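Trehalose monomycolate transport factor A (Mycolicibacterium smegmatis MC2 155, PDB 6T84) is required for MmpL3-dependent transport of trehalose monomycolate to the mycobacterial cell wall, and for growth and cell elongation. Local coordinates at residues A[12-17]-A[23-28]; A[101-106]-A[111-116]; A[147-152]-A[170-175]. All coordinates share one frame; numbering follows the deposited sequence. Where two conformers were deposited one is given.

Contact 1: residues A[12-17]-A[23-28]; sequences RRRKSW and FDYEYE. With SO4 (sulfate ion), chain B.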
# COMPACT_ATOMS: atom_id res chain seq x y z
N ARG A 12 -7.45 14.27 -15.55
CA ARG A 12 -8.33 15.32 -15.06
C ARG A 12 -8.96 14.92 -13.74
O ARG A 12 -9.05 15.74 -12.82
CB ARG A 12 -9.42 15.57 -16.10
CG ARG A 12 -10.49 16.55 -15.68
CD ARG A 12 -11.52 16.75 -16.80
NE ARG A 12 -10.93 17.40 -17.97
CZ ARG A 12 -10.49 16.76 -19.05
NH1 ARG A 12 -10.56 15.44 -19.12
NH2 ARG A 12 -9.98 17.45 -20.06
N ARG A 13 -9.42 13.67 -13.65
CA ARG A 13 -10.09 13.21 -12.43
C ARG A 13 -9.10 13.14 -11.27
O ARG A 13 -9.46 13.50 -10.15
CB ARG A 13 -10.76 11.86 -12.68
CG ARG A 13 -11.98 11.98 -13.59
CD ARG A 13 -12.73 10.63 -13.90
NE ARG A 13 -11.99 9.62 -14.68
CZ ARG A 13 -11.45 8.50 -14.16
NH1 ARG A 13 -11.53 8.23 -12.83
NH2 ARG A 13 -10.84 7.64 -14.97
N ARG A 14 -7.86 12.71 -11.52
CA ARG A 14 -6.87 12.65 -10.45
C ARG A 14 -6.50 14.06 -9.98
O ARG A 14 -6.33 14.30 -8.77
CB ARG A 14 -5.66 11.84 -10.93
CG ARG A 14 -4.57 11.63 -9.83
CD ARG A 14 -5.03 10.60 -8.77
NE ARG A 14 -5.39 9.29 -9.35
CZ ARG A 14 -4.55 8.30 -9.68
NH1 ARG A 14 -3.21 8.47 -9.63
NH2 ARG A 14 -5.03 7.15 -10.17
N LYS A 15 -6.38 15.02 -10.91
CA LYS A 15 -6.13 16.41 -10.53
C LYS A 15 -7.29 17.00 -9.71
O LYS A 15 -7.06 17.72 -8.73
CB LYS A 15 -5.86 17.25 -11.81
CG LYS A 15 -5.01 18.49 -11.57
CD LYS A 15 -4.76 19.24 -12.88
CE LYS A 15 -4.02 18.40 -13.92
NZ LYS A 15 -3.50 19.23 -15.06
N SER A 16 -8.54 16.72 -10.10
CA SER A 16 -9.69 17.19 -9.33
C SER A 16 -9.67 16.62 -7.92
O SER A 16 -9.96 17.32 -6.94
CB SER A 16 -11.00 16.81 -10.03
OG SER A 16 -12.17 17.17 -9.27
N TRP A 17 -9.38 15.32 -7.79
CA TRP A 17 -9.34 14.68 -6.48
C TRP A 17 -8.22 15.25 -5.63
O TRP A 17 -8.43 15.50 -4.44
CB TRP A 17 -9.18 13.19 -6.72
CG TRP A 17 -9.04 12.37 -5.52
CD1 TRP A 17 -10.05 11.96 -4.67
CD2 TRP A 17 -7.84 11.81 -4.99
NE1 TRP A 17 -9.55 11.17 -3.68
CE2 TRP A 17 -8.20 11.05 -3.85
CE3 TRP A 17 -6.48 11.86 -5.37
CZ2 TRP A 17 -7.27 10.35 -3.08
CZ3 TRP A 17 -5.56 11.17 -4.62
CH2 TRP A 17 -5.96 10.42 -3.48
N PHE A 23 -4.04 18.46 -1.97
CA PHE A 23 -2.78 17.81 -2.27
C PHE A 23 -2.21 18.38 -3.58
O PHE A 23 -2.97 18.85 -4.42
CB PHE A 23 -3.02 16.29 -2.46
CG PHE A 23 -3.48 15.55 -1.23
CD1 PHE A 23 -3.38 16.09 0.06
CD2 PHE A 23 -3.96 14.24 -1.38
CE1 PHE A 23 -3.78 15.33 1.17
CE2 PHE A 23 -4.33 13.45 -0.25
CZ PHE A 23 -4.27 14.03 1.01
N ASP A 24 -0.91 18.23 -3.78
CA ASP A 24 -0.32 18.68 -5.04
C ASP A 24 -0.41 17.58 -6.08
O ASP A 24 -0.40 16.39 -5.75
CB ASP A 24 1.16 19.05 -4.82
CG ASP A 24 1.29 20.30 -3.97
OD1 ASP A 24 0.53 21.27 -4.17
OD2 ASP A 24 2.17 20.34 -3.11
N TYR A 25 -0.49 17.98 -7.35
CA TYR A 25 -0.56 17.06 -8.48
C TYR A 25 0.65 17.28 -9.39
O TYR A 25 1.00 18.43 -9.72
CB TYR A 25 -1.86 17.24 -9.28
CG TYR A 25 -1.92 16.42 -10.53
CD1 TYR A 25 -2.41 15.12 -10.50
CD2 TYR A 25 -1.45 16.91 -11.74
CE1 TYR A 25 -2.44 14.34 -11.64
CE2 TYR A 25 -1.49 16.15 -12.89
CZ TYR A 25 -1.99 14.86 -12.82
OH TYR A 25 -2.03 14.08 -13.98
N GLU A 26 1.23 16.19 -9.90
CA GLU A 26 2.25 16.25 -10.95
C GLU A 26 1.96 15.18 -11.98
O GLU A 26 1.62 14.05 -11.62
CB GLU A 26 3.65 15.85 -10.36
CG GLU A 26 4.11 16.73 -9.27
CD GLU A 26 5.43 16.26 -8.68
OE1 GLU A 26 5.97 15.20 -9.05
OE2 GLU A 26 5.91 16.95 -7.78
N TYR A 27 2.19 15.46 -13.25
CA TYR A 27 1.89 14.41 -14.21
C TYR A 27 2.83 13.24 -14.08
O TYR A 27 2.43 12.09 -14.31
CB TYR A 27 1.94 14.91 -15.64
CG TYR A 27 1.60 13.77 -16.55
CD1 TYR A 27 0.34 13.16 -16.47
CD2 TYR A 27 2.54 13.23 -17.42
CE1 TYR A 27 0.02 12.06 -17.26
CE2 TYR A 27 2.22 12.13 -18.23
CZ TYR A 27 0.95 11.57 -18.16
OH TYR A 27 0.62 10.50 -18.97
N GLU A 28 4.10 13.49 -13.73
CA GLU A 28 5.04 12.39 -13.66
C GLU A 28 6.11 12.78 -12.66
O GLU A 28 6.42 13.96 -12.49
CB GLU A 28 5.70 12.21 -15.06
CG GLU A 28 6.72 11.11 -15.16
CD GLU A 28 7.14 10.84 -16.59
OE1 GLU A 28 6.80 11.64 -17.49
OE2 GLU A 28 7.82 9.81 -16.81
S SO4 B . -7.18 13.63 -19.31
O1 SO4 B . -8.03 13.27 -18.19
O2 SO4 B . -5.79 13.99 -18.94
O3 SO4 B . -7.16 12.57 -20.33
O4 SO4 B . -7.90 14.72 -19.95

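Contact 2: residues A[101-106]-A[111-116]; sequences IWLLGA and MVYSTN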
# COMPACT_ATOMS: atom_id res chain seq x y z
N ILE A 101 10.58 -13.98 2.75
CA ILE A 101 9.21 -13.73 3.19
C ILE A 101 8.39 -15.00 2.97
O ILE A 101 8.55 -15.69 1.96
CB ILE A 101 8.62 -12.49 2.46
CG1 ILE A 101 7.25 -12.14 3.07
CG2 ILE A 101 8.53 -12.71 0.95
CD1 ILE A 101 6.71 -10.77 2.66
N TRP A 102 7.56 -15.33 3.95
CA TRP A 102 6.88 -16.63 3.98
C TRP A 102 5.41 -16.47 4.31
O TRP A 102 4.99 -15.53 5.00
CB TRP A 102 7.51 -17.53 5.04
CG TRP A 102 8.92 -17.76 4.78
CD1 TRP A 102 9.45 -18.65 3.88
CD2 TRP A 102 10.00 -17.08 5.37
NE1 TRP A 102 10.82 -18.59 3.91
CE2 TRP A 102 11.19 -17.64 4.83
CE3 TRP A 102 10.10 -16.11 6.37
CZ2 TRP A 102 12.44 -17.20 5.20
CZ3 TRP A 102 11.36 -15.68 6.74
CH2 TRP A 102 12.51 -16.22 6.15
N LEU A 103 4.62 -17.46 3.88
CA LEU A 103 3.19 -17.52 4.21
C LEU A 103 2.98 -17.75 5.70
O LEU A 103 3.42 -18.79 6.24
CB LEU A 103 2.52 -18.63 3.42
CG LEU A 103 1.02 -18.85 3.66
CD1 LEU A 103 0.17 -17.68 3.24
CD2 LEU A 103 0.63 -20.18 2.94
N LEU A 104 2.29 -16.81 6.36
CA LEU A 104 1.78 -17.03 7.72
C LEU A 104 0.43 -17.75 7.72
O LEU A 104 0.24 -18.69 8.51
CB LEU A 104 1.65 -15.67 8.42
CG LEU A 104 1.01 -15.74 9.83
CD1 LEU A 104 1.83 -16.60 10.80
CD2 LEU A 104 0.71 -14.37 10.44
N GLY A 105 -0.51 -17.35 6.88
CA GLY A 105 -1.80 -18.04 6.88
C GLY A 105 -2.83 -17.28 6.06
O GLY A 105 -2.57 -16.18 5.55
N ALA A 106 -3.98 -17.89 5.87
CA ALA A 106 -5.10 -17.28 5.17
C ALA A 106 -5.99 -16.54 6.15
O ALA A 106 -6.20 -16.98 7.30
CB ALA A 106 -5.96 -18.35 4.52
N MET A 111 -4.35 -13.65 1.96
CA MET A 111 -3.25 -14.38 2.56
C MET A 111 -2.28 -13.39 3.17
O MET A 111 -2.10 -12.29 2.63
CB MET A 111 -2.52 -15.21 1.47
CG MET A 111 -3.41 -16.20 0.75
SD MET A 111 -3.54 -17.64 1.81
CE MET A 111 -4.71 -18.67 0.87
N VAL A 112 -1.70 -13.76 4.30
CA VAL A 112 -0.72 -12.95 5.01
C VAL A 112 0.65 -13.59 4.85
O VAL A 112 0.81 -14.78 5.14
CB VAL A 112 -1.05 -12.84 6.51
CG1 VAL A 112 -0.07 -11.89 7.19
CG2 VAL A 112 -2.51 -12.40 6.71
N TYR A 113 1.63 -12.78 4.43
CA TYR A 113 3.02 -13.21 4.30
C TYR A 113 3.86 -12.29 5.19
O TYR A 113 3.54 -11.09 5.36
CB TYR A 113 3.51 -13.09 2.83
CG TYR A 113 2.65 -13.89 1.89
CD1 TYR A 113 1.49 -13.33 1.34
CD2 TYR A 113 2.98 -15.17 1.53
CE1 TYR A 113 0.71 -14.01 0.43
CE2 TYR A 113 2.14 -15.89 0.64
CZ TYR A 113 1.02 -15.29 0.12
OH TYR A 113 0.16 -15.98 -0.71
N SER A 114 4.97 -12.79 5.72
CA SER A 114 5.83 -11.89 6.48
C SER A 114 7.26 -12.38 6.49
O SER A 114 7.55 -13.57 6.34
CB SER A 114 5.34 -11.78 7.92
OG SER A 114 6.10 -10.82 8.66
N THR A 115 8.16 -11.42 6.72
CA THR A 115 9.57 -11.72 6.97
C THR A 115 9.81 -12.20 8.39
O THR A 115 10.91 -12.68 8.68
CB THR A 115 10.43 -10.46 6.71
OG1 THR A 115 9.96 -9.42 7.59
CG2 THR A 115 10.35 -10.02 5.29
N ASN A 116 8.83 -12.10 9.30
CA ASN A 116 9.03 -12.53 10.70
C ASN A 116 7.69 -13.08 11.14
O ASN A 116 6.79 -12.32 11.48
CB ASN A 116 9.47 -11.32 11.54
CG ASN A 116 9.73 -11.65 13.05
OD1 ASN A 116 9.07 -12.53 13.65
ND2 ASN A 116 10.68 -10.93 13.66

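Contact 3: residues A[147-152]-A[170-175]; sequences NWTLVA and RQFNDL. With SO4 (sulfate ion), chain C.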
# COMPACT_ATOMS: atom_id res chain seq x y z
N ASN A 147 9.64 2.43 6.44
CA ASN A 147 9.03 3.68 6.83
C ASN A 147 7.74 4.01 6.10
O ASN A 147 7.29 5.17 6.14
CB ASN A 147 10.07 4.78 6.55
CG ASN A 147 11.28 4.63 7.44
OD1 ASN A 147 11.14 4.70 8.64
ND2 ASN A 147 12.47 4.45 6.83
N TRP A 148 7.13 3.01 5.45
CA TRP A 148 5.96 3.26 4.62
C TRP A 148 5.00 2.08 4.71
O TRP A 148 5.43 0.94 4.85
CB TRP A 148 6.39 3.37 3.17
CG TRP A 148 7.24 4.57 2.94
CD1 TRP A 148 8.60 4.63 3.06
CD2 TRP A 148 6.79 5.89 2.67
NE1 TRP A 148 9.03 5.90 2.85
CE2 TRP A 148 7.95 6.71 2.60
CE3 TRP A 148 5.54 6.47 2.49
CZ2 TRP A 148 7.89 8.09 2.35
CZ3 TRP A 148 5.46 7.83 2.20
CH2 TRP A 148 6.64 8.63 2.14
N THR A 149 3.71 2.35 4.61
CA THR A 149 2.69 1.31 4.46
C THR A 149 1.99 1.67 3.16
O THR A 149 1.66 2.85 2.92
CB THR A 149 1.68 1.39 5.63
OG1 THR A 149 2.37 1.16 6.88
CG2 THR A 149 0.54 0.35 5.50
N LEU A 150 1.73 0.65 2.31
CA LEU A 150 1.27 0.84 0.94
C LEU A 150 0.08 -0.05 0.61
O LEU A 150 -0.06 -1.17 1.13
CB LEU A 150 2.39 0.51 -0.06
CG LEU A 150 3.69 1.36 0.13
CD1 LEU A 150 4.69 0.55 0.99
CD2 LEU A 150 4.29 1.73 -1.19
N VAL A 151 -0.75 0.46 -0.29
CA VAL A 151 -1.86 -0.30 -0.87
C VAL A 151 -1.78 -0.17 -2.39
O VAL A 151 -1.65 0.94 -2.92
CB VAL A 151 -3.22 0.22 -0.35
CG1 VAL A 151 -4.40 -0.42 -1.17
CG2 VAL A 151 -3.35 0.07 1.21
N ALA A 152 -1.91 -1.31 -3.09
CA ALA A 152 -1.97 -1.33 -4.54
C ALA A 152 -3.37 -1.73 -4.96
O ALA A 152 -3.95 -2.69 -4.41
CB ALA A 152 -0.93 -2.28 -5.14
N ARG A 170 -4.63 3.83 5.82
CA ARG A 170 -4.57 4.34 7.20
C ARG A 170 -4.92 3.24 8.18
O ARG A 170 -4.25 3.08 9.20
CB ARG A 170 -5.51 5.54 7.36
CG ARG A 170 -5.17 6.75 6.43
CD ARG A 170 -6.29 7.84 6.51
NE ARG A 170 -6.29 8.45 7.84
CZ ARG A 170 -7.08 9.46 8.18
NH1 ARG A 170 -7.96 9.93 7.29
NH2 ARG A 170 -7.00 9.99 9.38
N GLN A 171 -5.96 2.46 7.89
CA GLN A 171 -6.35 1.40 8.80
C GLN A 171 -5.28 0.32 8.88
O GLN A 171 -4.99 -0.21 9.96
CB GLN A 171 -7.68 0.82 8.30
CG GLN A 171 -8.88 1.75 8.54
CD GLN A 171 -10.12 1.38 7.70
OE1 GLN A 171 -10.00 0.73 6.65
NE2 GLN A 171 -11.29 1.88 8.09
N PHE A 172 -4.74 -0.09 7.73
CA PHE A 172 -3.68 -1.10 7.74
C PHE A 172 -2.44 -0.59 8.48
O PHE A 172 -1.84 -1.32 9.27
CB PHE A 172 -3.38 -1.52 6.31
CG PHE A 172 -2.45 -2.71 6.18
CD1 PHE A 172 -2.73 -3.91 6.82
CD2 PHE A 172 -1.32 -2.64 5.38
CE1 PHE A 172 -1.89 -5.01 6.65
CE2 PHE A 172 -0.45 -3.71 5.23
CZ PHE A 172 -0.74 -4.91 5.85
N ASN A 173 -2.07 0.65 8.24
CA ASN A 173 -0.94 1.23 8.96
C ASN A 173 -1.16 1.21 10.47
O ASN A 173 -0.25 0.86 11.24
CB ASN A 173 -0.76 2.66 8.45
CG ASN A 173 0.44 3.32 9.05
OD1 ASN A 173 1.57 2.86 8.86
ND2 ASN A 173 0.21 4.37 9.81
N ASP A 174 -2.38 1.55 10.91
CA ASP A 174 -2.68 1.51 12.34
C ASP A 174 -2.48 0.10 12.90
O ASP A 174 -1.92 -0.08 13.99
CB ASP A 174 -4.13 1.96 12.61
CG ASP A 174 -4.29 3.48 12.54
OD1 ASP A 174 -3.26 4.20 12.49
OD2 ASP A 174 -5.45 3.97 12.52
N LEU A 175 -2.89 -0.92 12.15
CA LEU A 175 -2.78 -2.29 12.63
C LEU A 175 -1.34 -2.74 12.71
O LEU A 175 -1.01 -3.60 13.53
CB LEU A 175 -3.60 -3.21 11.72
CG LEU A 175 -5.12 -3.05 11.74
CD1 LEU A 175 -5.75 -3.66 10.48
CD2 LEU A 175 -5.68 -3.78 12.98
S SO4 C . 12.86 5.92 3.39
O1 SO4 C . 12.69 4.64 4.10
O2 SO4 C . 14.04 6.60 3.93
O3 SO4 C . 13.05 5.69 1.96
O4 SO4 C . 11.79 6.84 3.58

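Contact 1: residues A[12-17]-A[23-28]
The Tyr25 ring carries the side chain of Lys15 over one face and meets Arg14 at its edge, where CG of Arg14 lies in the ring plane, 3.9 Å from CE1 of Tyr25. Helix 10-21 is here laid against strand 24-26, the outermost strand at one end of the large antiparallel sheet of the N-terminal domain, the part needed for the interaction with MmpL3; a short turn joins the two. Over the face, Lys15 makes a CH-pi contact, its CG 4.2 Å from the centroid of the Tyr25 ring and 26° off the normal. The lysine chain crosses the ring at about a right angle, and its bend at chi3 (-60°) returns CE to within 3.5 Å of Tyr25 CE2. Lysine CG thus lies nearest Tyr25 CG and CD2, and CE over the CE2 side. Arg14 lends only its CB and CG to the tyrosine: bends at chi2 and chi3 lead the guanidinium away to a salt bridge with Asp66 and a cation-pi contact with Trp162. The phenol hydroxyl is held by OD1 of Asn51. Near the start of the helix segment a sulfate, probably from the crystallisation liquor, sits beside Arg12, whose backbone N donates an almost straight hydrogen bond (172°) to sulfate O1 at 2.9 Å.

Contact 2: residues A[101-106]-A[111-116]
Leu103 lies obliquely across Tyr113, with its CD1 over one face of the phenol ring, 4.2 Å from the centroid of the Tyr113 ring and 28° off the normal, a CH-pi contact. The same methyl touches the Met111 sulfur as well as the ring, on the face of the sheet that Leu103, Tyr113, Met111 and Ala106 share. The Met111 chain is bent at chi2 (-81°), which brings its sulfur over the facing alanine: SD of Met111 is 3.7 Å from CB of Ala106. On the other flank of Tyr113, Ile101 crosses the side chain at about a right angle, its CG1 3.9 Å from Tyr113 CB. Trp102 approaches differently. Its six-membered ring reaches the residue just past the partner strand, with CZ3 3.6 Å from the carbonyl O of Thr115, which lies at the edge of the indole. Leu104 packs onto helix 117-123, against Leu117 and Ala120.

Trp102 and Ser114 exchange two backbone hydrogen bonds, and beyond them the pairing slips by one residue. The carbonyl O of Val112 accepts from Leu104 N at 2.8 Å and, weakly, from Gly105 N at 3.4 Å; Val112 N in turn donates to Gly105 O, at 2.9 Å and nearly linear (173°). At the end of the strand, Ser114 OG accepts from Asn116 N in an ST turn and also bonds to Val85 O, while Asn116 caps the helix that follows. Two successive residues set against one on the neighbouring strand make a classic beta bulge, here within an antiparallel beta hairpin whose strand 102-107 closes one end of the large sheet.

Contact 3: residues A[147-152]-A[170-175]
A helix packed against an inner strand of the antiparallel sheet is the setting of this buried contact, which rests on one threonine. Thr149 of strand 148-153 points at helix 159-175 and divides its two branches between neighbouring helix residues. Its hydroxyl OG1 donates a hydrogen bond to OD1 of Asn173 at 2.7 Å. The donor stands 15° out of the carbonyl plane of the amide. Its methyl CG2 comes within 3.5 Å of CD2 of Phe172, meeting the ring obliquely. The threonine torsion fixes this division: CG2 is anti to the backbone N and OG1 to the carbonyl carbon (chi1 -61°), which sends the hydroxyl to the amide and the methyl to the phenyl group. A weak hydrogen bond also links OG1 to Arg78, whose side chain touches Asn173 as well, so the buried hydroxyl has a second polar neighbour.

Strand 148-153 runs between strands 71-77 and 141-144, and helix 159-175, the last helix of the modelled chain, covers one of its faces. Phe172 extends the apolar part of this interface to Met142 on the adjoining strand, whereas Asn173 touches Leu76 on the strand at the other flank. Trp148 points away from the helix, its indole meeting Trp36 and His77 edge-to-face. Where the loop enters the strand, a sulfate, probably from the crystallisation liquor, is held by two donors. Asn147 ND2 reaches sulfate O1 at 2.7 Å in a nearly straight bond (170°), and Trp148 NE1 donates to sulfate O4 at 3.0 Å, with the sulfur in the plane of the indole.

Overall arrangement
All three contacts reach the same large antiparallel sheet, at different places across it. Contacts 1 and 2 involve its two outermost strands, lie on opposite sides of the chain's centre with their own centres about 35 Å apart, and are partly buried. Contact 3, on an inner strand, is buried, its centre about 6 Å from that of the chain. Contacts 1 and 3 both set a helix against a strand and use few side chains, the first by apolar packing on an aromatic ring, the other by a side-chain hydrogen bond beside a methyl-phenyl contact. Contact 2 joins strand to strand, buries the largest area and relies on backbone hydrogen bonds.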